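Local coordinates for cell wall surface anchor family protein (Streptococcus pneumoniae, PDB 4OQ1) that serves as an ancillary pilin of the pneumococcal pilus and probably anchors the pilus to the cell wall, at residues 113-117 and 118-122; 128-131 and 132-135; 201-204 and 205-209; 264-267 and 268-271. The protein carries 3 engineered substitutions. One frame throughout, in Å; residues are numbered along the deposited sequence.

Contact 1 (113-117 and 118-122)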
ATOM      1  N   ILE A 113     -10.219 -26.241   5.537  1.00 23.60           N
ATOM      2  CA  ILE A 113      -9.300 -26.364   6.668  1.00 20.66           C
ATOM      3  C   ILE A 113      -9.524 -25.200   7.653  1.00 23.85           C
ATOM      4  O   ILE A 113      -9.497 -25.435   8.845  1.00 22.59           O
ATOM      5  CB  ILE A 113      -7.908 -26.425   6.215  1.00 22.06           C
ATOM      6  CG1 ILE A 113      -7.773 -27.692   5.392  1.00 18.70           C
ATOM      7  CG2 ILE A 113      -6.919 -26.434   7.393  1.00 21.52           C
ATOM      8  CD1 ILE A 113      -6.430 -27.973   4.802  1.00 20.62           C
ATOM      9  N   ILE A 114      -9.820 -24.008   7.145  1.00 22.67           N
ATOM     10  CA  ILE A 114      -9.965 -22.828   7.987  1.00 27.50           C
ATOM     11  C   ILE A 114     -10.976 -21.905   7.388  1.00 21.58           C
ATOM     12  O   ILE A 114     -10.981 -21.643   6.194  1.00 21.29           O
ATOM     13  CB  ILE A 114      -8.679 -21.976   8.015  1.00 31.92           C
ATOM     14  CG1 ILE A 114      -7.499 -22.773   8.476  1.00 31.81           C
ATOM     15  CG2 ILE A 114      -8.882 -20.768   8.931  1.00 37.38           C
ATOM     16  CD1 ILE A 114      -6.235 -21.954   8.557  1.00 34.85           C
ATOM     17  N   GLN A 115     -11.857 -21.366   8.205  1.00 24.19           N
ATOM     18  CA  GLN A 115     -12.814 -20.469   7.648  1.00 27.96           C
ATOM     19  C   GLN A 115     -13.195 -19.441   8.666  1.00 34.38           C
ATOM     20  O   GLN A 115     -13.969 -19.756   9.563  1.00 34.24           O
ATOM     21  CB  GLN A 115     -14.059 -21.229   7.164  1.00 35.58           C
ATOM     22  CG  GLN A 115     -15.123 -20.350   6.492  1.00 40.30           C
ATOM     23  CD  GLN A 115     -14.553 -19.422   5.382  1.00 51.39           C
ATOM     24  OE1 GLN A 115     -14.402 -18.188   5.587  1.00 53.27           O
ATOM     25  NE2 GLN A 115     -14.191 -20.016   4.216  1.00 47.49           N
ATOM     26  N   THR A 116     -12.631 -18.231   8.542  1.00 35.55           N
ATOM     27  CA  THR A 116     -12.812 -17.163   9.508  1.00 40.42           C
ATOM     28  C   THR A 116     -13.114 -15.878   8.759  1.00 41.48           C
ATOM     29  O   THR A 116     -13.062 -15.807   7.534  1.00 35.97           O
ATOM     30  CB  THR A 116     -11.586 -16.942  10.428  1.00 44.13           C
ATOM     31  OG1 THR A 116     -10.426 -16.498   9.676  1.00 42.29           O
ATOM     32  CG2 THR A 116     -11.250 -18.167  11.129  1.00 44.97           C
ATOM     33  N   ASP A 117     -13.428 -14.871   9.541  1.00 39.64           N
ATOM     34  CA  ASP A 117     -13.666 -13.532   9.052  1.00 44.37           C
ATOM     35  C   ASP A 117     -12.425 -12.934   8.438  1.00 41.01           C
ATOM     36  O   ASP A 117     -12.534 -12.032   7.661  1.00 47.72           O
ATOM     37  CB  ASP A 117     -14.044 -12.622  10.216  1.00 48.72           C
ATOM     38  CG  ASP A 117     -15.345 -13.029  10.894  1.00 51.95           C
ATOM     39  OD1 ASP A 117     -16.151 -13.776  10.290  1.00 53.58           O
ATOM     40  OD2 ASP A 117     -15.547 -12.575  12.050  1.00 57.87           O
ATOM     41  N   ALA A 118     -11.259 -13.399   8.858  1.00 38.36           N
ATOM     42  CA  ALA A 118     -10.015 -12.879   8.375  1.00 42.31           C
ATOM     43  C   ALA A 118      -9.469 -13.768   7.282  1.00 39.36           C
ATOM     44  O   ALA A 118      -9.029 -13.276   6.257  1.00 38.12           O
ATOM     45  CB  ALA A 118      -9.013 -12.810   9.519  1.00 43.53           C
ATOM     46  N   VAL A 119      -9.511 -15.078   7.527  1.00 36.78           N
ATOM     47  CA  VAL A 119      -8.782 -16.072   6.749  1.00 34.60           C
ATOM     48  C   VAL A 119      -9.662 -17.256   6.316  1.00 32.83           C
ATOM     49  O   VAL A 119     -10.310 -17.868   7.149  1.00 31.57           O
ATOM     50  CB  VAL A 119      -7.676 -16.668   7.625  1.00 37.62           C
ATOM     51  CG1 VAL A 119      -7.060 -17.924   7.013  1.00 38.24           C
ATOM     52  CG2 VAL A 119      -6.602 -15.658   7.808  1.00 38.83           C
ATOM     53  N   SER A 120      -9.620 -17.581   5.033  1.00 28.30           N
ATOM     54  CA  SER A 120     -10.282 -18.754   4.492  1.00 31.73           C
ATOM     55  C   SER A 120      -9.219 -19.621   3.838  1.00 28.98           C
ATOM     56  O   SER A 120      -8.389 -19.106   3.086  1.00 33.88           O
ATOM     57  CB  SER A 120     -11.253 -18.330   3.453  1.00 34.23           C
ATOM     58  OG  SER A 120     -12.361 -17.756   4.110  1.00 52.00           O
ATOM     59  N   TYR A 121      -9.220 -20.918   4.159  1.00 25.05           N
ATOM     60  CA  TYR A 121      -8.344 -21.878   3.483  1.00 21.02           C
ATOM     61  C   TYR A 121      -9.180 -23.079   3.095  1.00 23.13           C
ATOM     62  O   TYR A 121      -9.154 -24.135   3.769  1.00 20.86           O
ATOM     63  CB  TYR A 121      -7.206 -22.253   4.338  1.00 21.46           C
ATOM     64  CG  TYR A 121      -6.123 -22.919   3.564  1.00 18.10           C
ATOM     65  CD1 TYR A 121      -4.915 -22.233   3.304  1.00 23.73           C
ATOM     66  CD2 TYR A 121      -6.262 -24.187   3.065  1.00 22.07           C
ATOM     67  CE1 TYR A 121      -3.929 -22.819   2.544  1.00 22.12           C
ATOM     68  CE2 TYR A 121      -5.280 -24.805   2.326  1.00 19.00           C
ATOM     69  CZ  TYR A 121      -4.107 -24.122   2.061  1.00 21.90           C
ATOM     70  OH  TYR A 121      -3.076 -24.761   1.336  1.00 19.85           O
ATOM     71  N   PRO A 122      -9.915 -22.931   1.999  1.00 23.53           N
ATOM     72  CA  PRO A 122     -10.676 -24.011   1.399  1.00 22.34           C
ATOM     73  C   PRO A 122      -9.779 -25.035   0.789  1.00 20.77           C
ATOM     74  O   PRO A 122      -8.783 -24.717   0.186  1.00 18.09           O
ATOM     75  CB  PRO A 122     -11.543 -23.313   0.372  1.00 26.30           C
ATOM     76  CG  PRO A 122     -10.859 -22.037   0.111  1.00 25.61           C
ATOM     77  CD  PRO A 122     -10.077 -21.661   1.280  1.00 25.03           C
TER
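T116 and V119 tie the turn of a short beta hairpin together through both backbone and side chain. The amide N of T116 donates to O of V119 at 2.7 Å, and in return the amide N of V119 reaches OG1 of T116, also at 2.7 Å. The threonine hydroxyl is turned in between its own N and carbonyl carbon (chi1 64°), which aims OG1 across the turn; a weak bond from N of A118 reaches the same oxygen. Beyond the turn, N of Y121 gives O of I114 an almost straight bond of 2.8 Å. The carbonyl O of Y121 is met by N of I113 at 2.9 Å and only weakly by N of I114, so I113 and I114 together face the single residue Y121: a classic beta bulge.

Apolar contacts line the buried face. CB of I114 lies 4.0 Å from CB of Y121, and the CG2 branch of I114 comes to 3.9 Å from CG1 of V119. I113 runs alongside Y121, bringing CD1 to 4.2 Å from ring atom CD2. V40 of helix 37-42 touches both I114 and V119, and the hydroxyl of Y121 bonds to E35 and A141.

Chemically, the side chain of T116 serves as an acceptor for turn amides, while the bulge lets I113 and I114 both pack beside Y121.

Contact 2 (128-131 and 132-135)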
ATOM      1  N   GLU A 128      -7.748 -41.093   4.859  1.00 18.14           N
ATOM      2  CA  GLU A 128      -8.236 -42.363   5.395  1.00 19.94           C
ATOM      3  C   GLU A 128      -7.340 -42.730   6.568  1.00 24.52           C
ATOM      4  O   GLU A 128      -6.112 -42.653   6.445  1.00 22.05           O
ATOM      5  CB  GLU A 128      -8.253 -43.408   4.306  1.00 24.48           C
ATOM      6  CG  GLU A 128      -8.665 -44.770   4.847  1.00 28.01           C
ATOM      7  CD  GLU A 128      -8.717 -45.833   3.814  1.00 25.92           C
ATOM      8  OE1 GLU A 128      -9.807 -46.352   3.623  1.00 30.93           O
ATOM      9  OE2 GLU A 128      -7.684 -46.147   3.186  1.00 28.53           O
ATOM     10  N   MET A 129      -7.994 -42.990   7.718  1.00 26.98           N
ATOM     11  CA  MET A 129      -7.377 -43.639   8.891  1.00 27.43           C
ATOM     12  C   MET A 129      -7.719 -45.163   8.986  1.00 29.01           C
ATOM     13  O   MET A 129      -8.845 -45.539   9.075  1.00 27.24           O
ATOM     14  CB  MET A 129      -7.926 -42.889  10.092  1.00 26.64           C
ATOM     15  CG  MET A 129      -7.473 -41.419  10.086  1.00 28.31           C
ATOM     16  SD  MET A 129      -5.667 -41.277  10.040  1.00 28.91           S
ATOM     17  CE  MET A 129      -5.561 -39.582  10.664  1.00 27.13           C
ATOM     18  N   THR A 130      -6.712 -46.024   8.960  1.00 34.27           N
ATOM     19  CA  THR A 130      -6.958 -47.439   9.208  1.00 36.07           C
ATOM     20  C   THR A 130      -6.079 -47.930  10.365  1.00 37.32           C
ATOM     21  O   THR A 130      -5.213 -47.204  10.819  1.00 30.12           O
ATOM     22  CB  THR A 130      -6.667 -48.243   7.952  1.00 35.16           C
ATOM     23  OG1 THR A 130      -5.272 -48.291   7.741  1.00 39.48           O
ATOM     24  CG2 THR A 130      -7.292 -47.633   6.778  1.00 37.10           C
ATOM     25  N   ASP A 131      -6.306 -49.149  10.883  1.00 40.03           N
ATOM     26  CA  ASP A 131      -5.413 -49.646  11.978  1.00 41.24           C
ATOM     27  C   ASP A 131      -3.979 -49.745  11.484  1.00 41.26           C
ATOM     28  O   ASP A 131      -3.095 -49.888  12.309  1.00 46.55           O
ATOM     29  CB  ASP A 131      -5.859 -51.016  12.572  1.00 41.38           C
ATOM     30  CG  ASP A 131      -7.065 -50.888  13.532  1.00 46.96           C
ATOM     31  OD1 ASP A 131      -7.307 -49.768  13.960  1.00 46.42           O
ATOM     32  OD2 ASP A 131      -7.765 -51.894  13.862  1.00 50.11           O
ATOM     33  N   GLN A 132      -3.738 -49.674  10.164  1.00 40.09           N
ATOM     34  CA  GLN A 132      -2.368 -49.747   9.597  1.00 44.71           C
ATOM     35  C   GLN A 132      -1.684 -48.424   9.318  1.00 50.30           C
ATOM     36  O   GLN A 132      -0.553 -48.401   8.829  1.00 52.54           O
ATOM     37  CB  GLN A 132      -2.410 -50.460   8.264  1.00 46.79           C
ATOM     38  CG  GLN A 132      -3.136 -51.801   8.292  1.00 53.53           C
ATOM     39  CD  GLN A 132      -2.669 -52.693   9.418  1.00 62.36           C
ATOM     40  OE1 GLN A 132      -1.479 -52.717   9.759  1.00 72.86           O
ATOM     41  NE2 GLN A 132      -3.602 -53.441  10.008  1.00 68.01           N
ATOM     42  N   THR A 133      -2.407 -47.336   9.567  1.00 52.05           N
ATOM     43  CA  THR A 133      -1.982 -45.970   9.275  1.00 48.17           C
ATOM     44  C   THR A 133      -0.801 -45.654  10.143  1.00 48.67           C
ATOM     45  O   THR A 133      -0.945 -45.706  11.370  1.00 45.36           O
ATOM     46  CB  THR A 133      -3.091 -44.948   9.712  1.00 45.57           C
ATOM     47  OG1 THR A 133      -4.246 -45.097   8.866  1.00 40.13           O
ATOM     48  CG2 THR A 133      -2.562 -43.512   9.674  1.00 45.66           C
ATOM     49  N   VAL A 134       0.321 -45.274   9.528  1.00 47.70           N
ATOM     50  CA  VAL A 134       1.503 -44.788  10.296  1.00 53.87           C
ATOM     51  C   VAL A 134       1.211 -43.389  10.856  1.00 49.09           C
ATOM     52  O   VAL A 134       0.739 -42.539  10.111  1.00 47.65           O
ATOM     53  CB  VAL A 134       2.828 -44.835   9.426  1.00 61.42           C
ATOM     54  CG1 VAL A 134       3.165 -43.472   8.794  1.00 58.81           C
ATOM     55  CG2 VAL A 134       4.021 -45.394  10.220  1.00 50.54           C
ATOM     56  N   GLU A 135       1.481 -43.177  12.158  1.00 48.34           N
ATOM     57  CA  GLU A 135       1.207 -41.917  12.889  1.00 45.66           C
ATOM     58  C   GLU A 135       2.360 -40.902  12.964  1.00 47.35           C
ATOM     59  O   GLU A 135       3.462 -41.225  13.382  1.00 41.32           O
ATOM     60  CB  GLU A 135       0.815 -42.243  14.331  1.00 49.59           C
ATOM     61  CG  GLU A 135       0.666 -41.039  15.281  1.00 51.02           C
ATOM     62  CD  GLU A 135      -0.761 -40.513  15.435  1.00 55.69           C
ATOM     63  OE1 GLU A 135      -1.662 -40.836  14.615  1.00 48.66           O
ATOM     64  OE2 GLU A 135      -0.974 -39.720  16.392  1.00 55.93           O
TER
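The side chains of T130 and T133 turn in different ways, and each hydroxyl lands on a backbone amide across the turn. In T133, OG1 stands beside its own N and opposite the carbonyl carbon (chi1 -68°), from where it reaches back to the amide N of T130 at 2.6 Å in a nearly straight bond. In T130, OG1 takes the position between N and carbonyl carbon (chi1 72°) and points forward, accepting from the amide N of Q132 at 3.2 Å in an ST turn; this N-H is the more bent of the two, at 142°.

Between these two bonds the backbone folds into a type I beta turn from T130 to T133. Its closing bond runs from N of T133 to O of T130 at 3.1 Å. CB of Q132 rests 3.6 Å from OG1 of T130.

The methyl branch of T133 makes the apolar contact. CG2 of T133 meets SD of M129 at 3.8 Å, the two side chains crossing at a slant, and H28 of strand 28-33 touches both residues. At the outer corner, OD1 of D131 is held by ND2 of N105, which ties the turn to a neighbouring loop.

Three bonds thus fasten a surface turn at the end of strand 120-129. T133 divides its labour: the hydroxyl takes up the amide of T130, and the methyl packs on the buried thioether.

Contact 3 (201-204 and 205-209)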
ATOM      1  N   TYR A 201       3.910   1.809  -3.042  1.00 18.83           N
ATOM      2  CA  TYR A 201       4.790   2.504  -3.921  1.00 19.13           C
ATOM      3  C   TYR A 201       4.887   1.793  -5.261  1.00 18.11           C
ATOM      4  O   TYR A 201       5.033   0.582  -5.297  1.00 19.88           O
ATOM      5  CB  TYR A 201       6.293   2.540  -3.324  1.00 22.42           C
ATOM      6  CG  TYR A 201       6.384   3.399  -2.096  1.00 21.85           C
ATOM      7  CD1 TYR A 201       6.206   2.839  -0.864  1.00 23.50           C
ATOM      8  CD2 TYR A 201       6.555   4.762  -2.188  1.00 25.11           C
ATOM      9  CE1 TYR A 201       6.220   3.612   0.288  1.00 24.84           C
ATOM     10  CE2 TYR A 201       6.533   5.593  -1.051  1.00 24.13           C
ATOM     11  CZ  TYR A 201       6.446   5.020   0.188  1.00 26.54           C
ATOM     12  OH  TYR A 201       6.386   5.805   1.339  1.00 25.61           O
ATOM     13  N   THR A 202       4.852   2.568  -6.310  1.00 15.12           N
ATOM     14  CA  THR A 202       5.088   2.106  -7.704  1.00 16.36           C
ATOM     15  C   THR A 202       6.385   1.410  -7.827  1.00 18.22           C
ATOM     16  O   THR A 202       7.380   1.950  -7.308  1.00 18.36           O
ATOM     17  CB  THR A 202       4.868   3.171  -8.794  1.00 16.18           C
ATOM     18  OG1 THR A 202       5.775   4.334  -8.744  1.00 15.59           O
ATOM     19  CG2 THR A 202       3.376   3.650  -8.736  1.00 15.81           C
ATOM     20  N   ASP A 203       6.404   0.379  -8.688  1.00 20.69           N
ATOM     21  CA  ASP A 203       7.603  -0.477  -8.898  1.00 27.47           C
ATOM     22  C   ASP A 203       8.367   0.034 -10.098  1.00 25.20           C
ATOM     23  O   ASP A 203       8.057   1.077 -10.629  1.00 22.45           O
ATOM     24  CB  ASP A 203       7.256  -1.970  -9.060  1.00 28.24           C
ATOM     25  CG  ASP A 203       6.382  -2.268 -10.289  1.00 26.62           C
ATOM     26  OD1 ASP A 203       6.234  -1.446 -11.193  1.00 24.40           O
ATOM     27  OD2 ASP A 203       5.787  -3.360 -10.318  1.00 31.58           O
ATOM     28  N   LYS A 204       9.379  -0.673 -10.567  1.00 28.21           N
ATOM     29  CA  LYS A 204      10.161  -0.135 -11.666  1.00 29.12           C
ATOM     30  C   LYS A 204       9.343   0.013 -12.923  1.00 27.20           C
ATOM     31  O   LYS A 204       9.764   0.673 -13.855  1.00 27.45           O
ATOM     32  CB  LYS A 204      11.436  -0.963 -11.957  1.00 36.05           C
ATOM     33  CG  LYS A 204      11.145  -2.282 -12.648  1.00 46.76           C
ATOM     34  CD  LYS A 204      12.407  -3.003 -13.134  1.00 54.00           C
ATOM     35  CE  LYS A 204      12.120  -4.472 -13.437  1.00 56.41           C
ATOM     36  NZ  LYS A 204      11.491  -5.202 -12.287  1.00 53.72           N
ATOM     37  N   ASN A 205       8.242  -0.699 -13.030  1.00 25.64           N
ATOM     38  CA  ASN A 205       7.383  -0.489 -14.157  1.00 25.82           C
ATOM     39  C   ASN A 205       6.297   0.522 -13.919  1.00 22.80           C
ATOM     40  O   ASN A 205       5.308   0.596 -14.642  1.00 22.65           O
ATOM     41  CB  ASN A 205       6.791  -1.801 -14.637  1.00 29.00           C
ATOM     42  CG  ASN A 205       7.858  -2.796 -15.018  1.00 29.96           C
ATOM     43  OD1 ASN A 205       7.971  -3.885 -14.441  1.00 38.84           O
ATOM     44  ND2 ASN A 205       8.630  -2.433 -15.919  1.00 28.60           N
ATOM     45  N   GLY A 206       6.440   1.301 -12.891  1.00 23.35           N
ATOM     46  CA  GLY A 206       5.361   2.213 -12.551  1.00 21.42           C
ATOM     47  C   GLY A 206       4.105   1.598 -11.991  1.00 22.88           C
ATOM     48  O   GLY A 206       3.047   2.280 -12.009  1.00 19.09           O
ATOM     49  N   GLU A 207       4.147   0.326 -11.543  1.00 21.53           N
ATOM     50  CA  GLU A 207       2.896  -0.395 -11.321  1.00 21.07           C
ATOM     51  C   GLU A 207       2.668  -0.653  -9.855  1.00 21.18           C
ATOM     52  O   GLU A 207       3.608  -0.843  -9.113  1.00 24.88           O
ATOM     53  CB  GLU A 207       2.742  -1.680 -12.131  1.00 23.39           C
ATOM     54  CG  GLU A 207       3.007  -1.426 -13.594  1.00 27.68           C
ATOM     55  CD  GLU A 207       2.828  -2.616 -14.502  1.00 32.30           C
ATOM     56  OE1 GLU A 207       2.944  -3.753 -14.001  1.00 33.15           O
ATOM     57  OE2 GLU A 207       2.705  -2.373 -15.729  1.00 29.51           O
ATOM     58  N   ILE A 208       1.416  -0.526  -9.440  1.00 18.12           N
ATOM     59  CA  ILE A 208       0.976  -1.125  -8.192  1.00 18.42           C
ATOM     60  C   ILE A 208      -0.109  -2.174  -8.477  1.00 17.43           C
ATOM     61  O   ILE A 208      -1.120  -1.904  -9.171  1.00 19.57           O
ATOM     62  CB  ILE A 208       0.480  -0.088  -7.185  1.00 18.34           C
ATOM     63  CG1 ILE A 208       1.612   0.864  -6.758  1.00 18.79           C
ATOM     64  CG2 ILE A 208      -0.117  -0.730  -5.942  1.00 18.99           C
ATOM     65  CD1 ILE A 208       1.086   2.160  -6.097  1.00 16.06           C
ATOM     66  N   PHE A 209       0.038  -3.318  -7.864  1.00 18.90           N
ATOM     67  CA  PHE A 209      -0.894  -4.466  -8.079  1.00 19.51           C
ATOM     68  C   PHE A 209      -1.448  -4.947  -6.778  1.00 20.89           C
ATOM     69  O   PHE A 209      -0.678  -5.319  -5.877  1.00 23.70           O
ATOM     70  CB  PHE A 209      -0.152  -5.610  -8.819  1.00 22.57           C
ATOM     71  CG  PHE A 209      -1.059  -6.676  -9.375  1.00 27.14           C
ATOM     72  CD1 PHE A 209      -1.735  -6.457 -10.533  1.00 30.30           C
ATOM     73  CD2 PHE A 209      -1.186  -7.893  -8.754  1.00 29.92           C
ATOM     74  CE1 PHE A 209      -2.605  -7.418 -11.071  1.00 37.58           C
ATOM     75  CE2 PHE A 209      -2.042  -8.884  -9.283  1.00 34.83           C
ATOM     76  CZ  PHE A 209      -2.751  -8.628 -10.441  1.00 38.43           C
TER
HETATM   77  O   HOH W   1       4.340  -1.952  -6.505  1.00 23.34           O
HETATM   78  O   HOH W   2       5.348  -4.617 -12.504  1.00 29.73           O
HETATM   79  O   HOH W   3       9.559  -6.420 -14.801  1.00 48.10           O
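D203 and E207 grip each other across a tight turn, mainly through the aspartate carboxylate. The D203 side chain is folded back over its own backbone (chi1 62°), and OD1 accepts from the amide N of E207 at 2.8 Å, the donor lying above the carboxylate plane. The same oxygen receives a weak bond from N of N205, which forms an Asx turn.

Backbone bonds reinforce this. N of G206 donates to O of D203 at 2.8 Å, closing a type I beta turn, and N of D203 donates to O of E207 at 3.1 Å. G206 takes a left-handed conformation (phi 71°), where a side chain would collide with the carbonyl O of N205.

Two waters bridge the segments. One molecule donates to the carbonyl O of both Y201 and E207. Another lies within hydrogen-bonding distance of OD2 of D203 and OE1 of E207, like-charged oxygens 4.7 Å apart, and could soften their repulsion; the salt bridge from OE2 of E207 to R162 probably offsets charge as well.

The apolar contact is made by T202 and I208. CD1 of I208 comes to 3.8 Å from CG2 of T202, the side chains crossing nearly at right angles. OG1 of T202 is bonded to O of L163 and N of V166.

The bonding pattern matches the type I turn with G1 bulge known from 3:5 hairpins. Here, in the first prealbumin-like (CnaB) domain, it carries the chain from strand 200-201 to strand 207-211, which belong to different sheets.

Contact 4 (264-267 and 268-271)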
ATOM      1  N   LYS A 264      20.535  41.700  -2.830  1.00 15.67           N
ATOM      2  CA  LYS A 264      19.983  42.379  -1.668  1.00 15.94           C
ATOM      3  C   LYS A 264      20.636  43.740  -1.514  1.00 17.39           C
ATOM      4  O   LYS A 264      21.849  43.847  -1.335  1.00 16.14           O
ATOM      5  CB  LYS A 264      20.199  41.543  -0.405  1.00 16.56           C
ATOM      6  CG  LYS A 264      19.580  42.141   0.848  1.00 18.48           C
ATOM      7  CD  LYS A 264      18.066  42.010   0.832  1.00 23.21           C
ATOM      8  CE  LYS A 264      17.449  42.572   2.102  1.00 27.54           C
ATOM      9  NZ  LYS A 264      17.354  44.058   2.063  1.00 28.55           N
ATOM     10  N   VAL A 265      19.819  44.781  -1.593  1.00 17.16           N
ATOM     11  CA  VAL A 265      20.313  46.145  -1.545  1.00 18.39           C
ATOM     12  C   VAL A 265      19.562  46.990  -0.583  1.00 19.69           C
ATOM     13  O   VAL A 265      18.504  46.620  -0.115  1.00 19.99           O
ATOM     14  CB  VAL A 265      20.254  46.922  -2.862  1.00 18.29           C
ATOM     15  CG1 VAL A 265      20.978  46.197  -3.959  1.00 15.75           C
ATOM     16  CG2 VAL A 265      18.833  47.182  -3.295  1.00 19.97           C
ATOM     17  N   ASP A 266      20.193  48.121  -0.233  1.00 20.75           N
ATOM     18  CA  ASP A 266      19.511  49.165   0.537  1.00 21.83           C
ATOM     19  C   ASP A 266      18.594  49.848  -0.492  1.00 22.54           C
ATOM     20  O   ASP A 266      19.026  50.238  -1.656  1.00 24.26           O
ATOM     21  CB  ASP A 266      20.595  50.154   1.055  1.00 24.09           C
ATOM     22  CG  ASP A 266      20.033  51.308   1.823  1.00 25.67           C
ATOM     23  OD1 ASP A 266      19.129  52.005   1.306  1.00 30.04           O
ATOM     24  OD2 ASP A 266      20.641  51.595   2.865  1.00 28.98           O
ATOM     25  N   GLY A 267      17.359  50.030  -0.117  1.00 25.92           N
ATOM     26  CA  GLY A 267      16.413  50.507  -1.054  1.00 29.61           C
ATOM     27  C   GLY A 267      16.596  51.957  -1.453  1.00 34.20           C
ATOM     28  O   GLY A 267      16.187  52.353  -2.540  1.00 42.21           O
ATOM     29  N   ARG A 268      17.149  52.765  -0.573  1.00 30.21           N
ATOM     30  CA  ARG A 268      17.436  54.185  -0.939  1.00 34.94           C
ATOM     31  C   ARG A 268      18.677  54.356  -1.784  1.00 33.25           C
ATOM     32  O   ARG A 268      18.649  54.994  -2.848  1.00 33.18           O
ATOM     33  CB  ARG A 268      17.438  55.068   0.317  1.00 40.22           C
ATOM     34  CG  ARG A 268      15.995  55.260   0.802  1.00 50.01           C
ATOM     35  CD  ARG A 268      15.900  55.914   2.179  1.00 56.62           C
ATOM     36  NE  ARG A 268      14.534  56.369   2.503  1.00 54.95           N
ATOM     37  CZ  ARG A 268      14.011  57.571   2.228  1.00 56.78           C
ATOM     38  NH1 ARG A 268      14.723  58.506   1.590  1.00 63.03           N
ATOM     39  NH2 ARG A 268      12.747  57.859   2.602  1.00 59.25           N
ATOM     40  N   THR A 269      19.758  53.706  -1.402  1.00 29.36           N
ATOM     41  CA  THR A 269      20.997  53.967  -2.054  1.00 27.98           C
ATOM     42  C   THR A 269      21.280  52.983  -3.178  1.00 30.95           C
ATOM     43  O   THR A 269      22.182  53.221  -3.964  1.00 26.94           O
ATOM     44  CB  THR A 269      22.169  53.973  -1.014  1.00 26.65           C
ATOM     45  OG1 THR A 269      22.302  52.699  -0.395  1.00 23.17           O
ATOM     46  CG2 THR A 269      21.915  54.976   0.047  1.00 31.57           C
ATOM     47  N   ASN A 270      20.553  51.858  -3.226  1.00 27.18           N
ATOM     48  CA  ASN A 270      20.878  50.763  -4.106  1.00 28.45           C
ATOM     49  C   ASN A 270      22.272  50.163  -4.001  1.00 25.42           C
ATOM     50  O   ASN A 270      22.766  49.656  -4.983  1.00 31.60           O
ATOM     51  CB  ASN A 270      20.617  51.130  -5.570  1.00 32.44           C
ATOM     52  CG  ASN A 270      19.148  51.069  -5.919  1.00 38.12           C
ATOM     53  OD1 ASN A 270      18.399  50.267  -5.375  1.00 43.25           O
ATOM     54  ND2 ASN A 270      18.730  51.912  -6.821  1.00 46.42           N
ATOM     55  N   THR A 271      22.877  50.260  -2.853  1.00 23.34           N
ATOM     56  CA  THR A 271      24.214  49.609  -2.600  1.00 27.13           C
ATOM     57  C   THR A 271      23.962  48.263  -1.930  1.00 22.34           C
ATOM     58  O   THR A 271      22.921  48.048  -1.258  1.00 19.07           O
ATOM     59  CB  THR A 271      25.130  50.480  -1.749  1.00 29.63           C
ATOM     60  OG1 THR A 271      24.426  50.988  -0.614  1.00 31.32           O
ATOM     61  CG2 THR A 271      25.610  51.644  -2.605  1.00 34.45           C
TER
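D266 holds the tight side of this turn, its OD1 gathering the amides of R268 and T269. N of R268 approaches OD1 of D266 at 2.8 Å, nearly in line with the C-O bond, while N of T269 reaches the same OD1 from above the carboxylate plane at 3.3 Å. With CG opposite the backbone N of D266 (chi1 178°), the carboxylate is carried over the start of the turn; OD2 is engaged elsewhere, by Y329 and K356. The backbone adds two bonds: N of N270 to O of D266 at 2.7 Å, and N of D266 to O of T271 at 2.9 Å. V265, also buried, lays CB 3.3 Å from that same O of T271.

The outer side is much looser. The R268 chain runs outward, leaving its NE 6.4 Å from OD1 of D266, too far for a salt bridge. The hydroxyls of T269 and T271 pair at 2.7 Å, OG1 to OG1, and OD1 of N270 merely brushes CG2 of V265 at 3.7 Å.

The loop is an Asx turn merged with an alpha turn: residues 267-269 have right-handed helical backbone angles and N270 left-handed ones, as in four-residue hairpin loops. It follows strand 260-266 of a prealbumin-like (CnaB) domain, where K264 is covalently linked to N354, the intramolecular isopeptide bond for which such pilin domains are known.

How the contacts relate
All four contacts are local and follow one another along the chain; none nests within or crosses another. Contact 1 closes the hairpin between strands 114-115 and 120-129. The latter strand then runs to contact 2, about 27 Å away between centres, where the chain turns off towards strand 137-140; both contacts thus involve the same eight-stranded sheet. Contact 3 lies in the first prealbumin-like domain, at the passage from one sheet to another, and contact 4 in the second, between strands 260-266 and 277-284. Contacts 2 and 4, on opposite sides of the chain's centre, are about 99 Å apart between centres, in keeping with an elongated pilin.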